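Local structure of LPXTG cell wall surface protein (Streptococcus gordonii, 7AVH) at residues 87-92 with 110-115. The protein is a cell-wall-linked streptococcal surface protein, probably an adhesin, whose tandem SHIRT domains, two of them in this chain, probably project its binding region from the cell. Residues are numbered along the deposited sequence; the frame is centred on the assembly and turned at random.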
ATOM      1  N   LYS A  87      -6.916  -1.787   7.828  1.00 12.07           N
ATOM      2  CA  LYS A  87      -7.618  -0.668   8.486  1.00 14.03           C
ATOM      3  C   LYS A  87      -7.503  -0.816  10.000  1.00 13.17           C
ATOM      4  O   LYS A  87      -7.306  -1.877  10.529  1.00 13.99           O
ATOM      5  CB  LYS A  87      -9.108  -0.668   8.090  1.00 16.56           C
ATOM      6  CG  LYS A  87      -9.322  -0.460   6.608  1.00 18.67           C
ATOM      7  CD  LYS A  87     -10.811  -0.298   6.272  1.00 18.21           C
ATOM      8  CE  LYS A  87     -11.015  -0.156   4.777  1.00 24.21           C
ATOM      9  NZ  LYS A  87     -12.448  -0.134   4.401  1.00 28.44           N
ATOM     10  N   ALA A  88      -7.723   0.320  10.645  1.00 12.30           N
ATOM     11  CA  ALA A  88      -7.985   0.342  12.093  1.00 13.70           C
ATOM     12  C   ALA A  88      -9.308   1.014  12.336  1.00 11.94           C
ATOM     13  O   ALA A  88      -9.514   2.119  11.895  1.00 12.46           O
ATOM     14  CB  ALA A  88      -6.885   1.071  12.815  1.00 15.75           C
ATOM     15  N   THR A  89     -10.219   0.265  12.995  1.00 11.34           N
ATOM     16  CA  THR A  89     -11.565   0.748  13.257  1.00 10.76           C
ATOM     17  C   THR A  89     -11.750   0.986  14.764  1.00  9.12           C
ATOM     18  O   THR A  89     -10.937   0.550  15.575  1.00 10.69           O
ATOM     19  CB  THR A  89     -12.534  -0.325  12.707  1.00 11.74           C
ATOM     20  OG1 THR A  89     -12.282  -1.570  13.356  1.00 13.69           O
ATOM     21  CG2 THR A  89     -12.315  -0.545  11.189  1.00 13.30           C
ATOM     22  N   HIS A  90     -12.893   1.620  15.028  1.00  9.41           N
ATOM     23  CA  HIS A  90     -13.221   2.050  16.408  1.00  9.76           C
ATOM     24  C   HIS A  90     -14.617   1.622  16.689  1.00  9.79           C
ATOM     25  O   HIS A  90     -15.515   1.591  15.864  1.00 11.75           O
ATOM     26  CB  HIS A  90     -13.075   3.591  16.484  1.00 10.73           C
ATOM     27  CG  HIS A  90     -11.746   4.143  16.098  1.00  9.90           C
ATOM     28  ND1 HIS A  90     -11.368   4.305  14.761  1.00 11.83           N
ATOM     29  CD2 HIS A  90     -10.703   4.577  16.819  1.00 12.42           C
ATOM     30  CE1 HIS A  90     -10.163   4.820  14.749  1.00 13.77           C
ATOM     31  NE2 HIS A  90      -9.668   4.974  15.974  1.00 13.29           N
ATOM     32  N   GLU A  91     -14.838   1.516  18.019  1.00 10.09           N
ATOM     33  CA  GLU A  91     -16.172   1.280  18.582  1.00 10.66           C
ATOM     34  C   GLU A  91     -16.242   1.964  19.956  1.00  9.95           C
ATOM     35  O   GLU A  91     -15.228   2.048  20.599  1.00 11.34           O
ATOM     36  CB  GLU A  91     -16.412  -0.205  18.774  1.00 12.93           C
ATOM     37  CG  GLU A  91     -17.581  -0.714  19.541  1.00 17.33           C
ATOM     38  CD  GLU A  91     -17.676  -2.201  19.714  1.00 22.18           C
ATOM     39  OE1 GLU A  91     -16.724  -3.015  19.305  1.00 17.38           O
ATOM     40  OE2 GLU A  91     -18.784  -2.567  20.234  1.00 25.85           O
ATOM     41  N   PHE A  92     -17.417   2.429  20.291  1.00 10.25           N
ATOM     42  CA  PHE A  92     -17.654   2.947  21.668  1.00 10.69           C
ATOM     43  C   PHE A  92     -18.649   2.065  22.393  1.00 11.29           C
ATOM     44  O   PHE A  92     -19.602   1.546  21.845  1.00 13.48           O
ATOM     45  CB  PHE A  92     -18.250   4.333  21.571  1.00 11.32           C
ATOM     46  CG  PHE A  92     -17.354   5.437  21.098  1.00  9.71           C
ATOM     47  CD1 PHE A  92     -15.982   5.374  21.172  1.00 10.35           C
ATOM     48  CD2 PHE A  92     -17.928   6.629  20.683  1.00 10.72           C
ATOM     49  CE1 PHE A  92     -15.168   6.472  20.832  1.00 10.86           C
ATOM     50  CE2 PHE A  92     -17.133   7.729  20.342  1.00 11.68           C
ATOM     51  CZ  PHE A  92     -15.751   7.673  20.432  1.00 11.85           C
ATOM     52  N   PRO A 110     -14.639   7.915  15.840  1.00 10.98           N
ATOM     53  CA  PRO A 110     -13.700   8.318  14.767  1.00 12.10           C
ATOM     54  C   PRO A 110     -13.924   7.484  13.512  1.00 13.15           C
ATOM     55  O   PRO A 110     -14.366   6.369  13.529  1.00 12.55           O
ATOM     56  CB  PRO A 110     -12.339   8.011  15.378  1.00 13.03           C
ATOM     57  CG  PRO A 110     -12.582   8.122  16.852  1.00 13.14           C
ATOM     58  CD  PRO A 110     -13.915   7.509  17.041  1.00 11.10           C
ATOM     59  N   ALA A 111     -13.488   8.108  12.418  1.00 14.51           N
ATOM     60  CA  ALA A 111     -13.382   7.447  11.133  1.00 13.85           C
ATOM     61  C   ALA A 111     -12.400   6.267  11.158  1.00 11.93           C
ATOM     62  O   ALA A 111     -11.424   6.264  11.922  1.00 12.57           O
ATOM     63  CB  ALA A 111     -12.918   8.492  10.116  1.00 18.06           C
ATOM     64  N   ASP A 112     -12.614   5.314  10.248  1.00 14.13           N
ATOM     65  CA  ASP A 112     -11.608   4.263  10.104  1.00 12.90           C
ATOM     66  C   ASP A 112     -10.269   4.867   9.595  1.00 12.60           C
ATOM     67  O   ASP A 112     -10.286   5.852   8.817  1.00 16.87           O
ATOM     68  CB  ASP A 112     -12.034   3.241   9.080  1.00 14.85           C
ATOM     69  CG  ASP A 112     -13.251   2.445   9.356  1.00 20.52           C
ATOM     70  OD1 ASP A 112     -13.738   2.512  10.528  1.00 19.46           O
ATOM     71  OD2 ASP A 112     -13.699   1.718   8.471  1.00 19.59           O
ATOM     72  N   GLN A 113      -9.194   4.345  10.112  1.00 12.53           N
ATOM     73  CA  GLN A 113      -7.853   4.616   9.566  1.00 14.23           C
ATOM     74  C   GLN A 113      -7.596   3.597   8.466  1.00 13.14           C
ATOM     75  O   GLN A 113      -7.833   2.437   8.647  1.00 18.01           O
ATOM     76  CB  GLN A 113      -6.780   4.549  10.602  1.00 15.37           C
ATOM     77  CG  GLN A 113      -7.009   5.448  11.785  1.00 16.72           C
ATOM     78  CD  GLN A 113      -6.016   5.115  12.858  1.00 20.92           C
ATOM     79  OE1 GLN A 113      -4.951   4.523  12.629  1.00 27.49           O
ATOM     80  NE2 GLN A 113      -6.325   5.499  14.067  1.00 17.33           N
ATOM     81  N   THR A 114      -7.215   4.064   7.312  1.00 14.95           N
ATOM     82  CA  THR A 114      -7.019   3.170   6.149  1.00 15.71           C
ATOM     83  C   THR A 114      -5.567   3.176   5.703  1.00 15.93           C
ATOM     84  O   THR A 114      -4.756   4.004   6.077  1.00 18.91           O
ATOM     85  CB  THR A 114      -7.986   3.606   5.058  1.00 20.75           C
ATOM     86  OG1 THR A 114      -7.647   4.893   4.541  1.00 26.25           O
ATOM     87  CG2 THR A 114      -9.459   3.578   5.422  1.00 23.06           C
ATOM     88  N   ASP A 115      -5.298   2.193   4.829  1.00 16.01           N
ATOM     89  CA  ASP A 115      -4.009   2.084   4.089  1.00 17.12           C
ATOM     90  C   ASP A 115      -2.843   1.873   5.052  1.00 16.39           C
ATOM     91  O   ASP A 115      -1.756   2.392   4.845  1.00 23.66           O
ATOM     92  CB  ASP A 115      -3.768   3.302   3.197  1.00 23.44           C
ATOM     93  CG  ASP A 115      -4.983   3.723   2.410  1.00 29.36           C
ATOM     94  OD1 ASP A 115      -5.262   3.062   1.389  1.00 45.76           O
ATOM     95  OD2 ASP A 115      -5.670   4.700   2.859  1.00 67.57           O
TER
HETATM   96  O   HOH W   1     -13.463   2.134   5.796  1.00 27.02           O
HETATM   97  O   HOH W   2     -13.572   3.692  12.988  1.00 11.86           O
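Ala88 and Gln113 form a hydrogen-bonded antiparallel pair that joins strands 72-94 and 113-117 in the second SHIRT domain of the chain. Ala88 N donates to Gln113 O at 2.9 Å, and Gln113 N donates to Ala88 O at the same distance. The regular pairing is short: beyond Asp112, toward Pro110, the chain draws away from the strand, and a water takes over. This molecule donates to Pro110 O (2.8 Å) and to Asp112 OD1 (2.7 Å), and it meets His90 ND1 at the edge of the imidazole, in the ring plane, at 2.9 Å. At the other ring nitrogen, NE2, His90 is hydrogen-bonded to the backbone N of Thr125, which, with the water at ND1, helps to fix the rotation of the ring. Pro110 CB lies over one imidazole face, almost on its normal, in a CH-pi contact 3.8 Å from the centroid. The Gln113 amide turns its NE2 to Thr123 O and Thr125 OG1, while its OE1 lies near the Ala88 methyl. Asp112 also serves Lys87, through a second water that accepts from Lys87 NZ and donates to Asp112 OD2. With CG beside the backbone N (chi1 -64°), the Asp112 carboxylate lies alongside Thr89, OD1 being 3.4 Å from Thr89 CG2; the Thr89 hydroxyl is engaged by His157 and Ala156 on the neighbouring strand 156-166. Since NE2 accepts from a backbone N-H, a neutral imidazole protonated at ND1 is probable, and the water would then accept from His90 while donating twice, linking the departing loop to the strand through solvent.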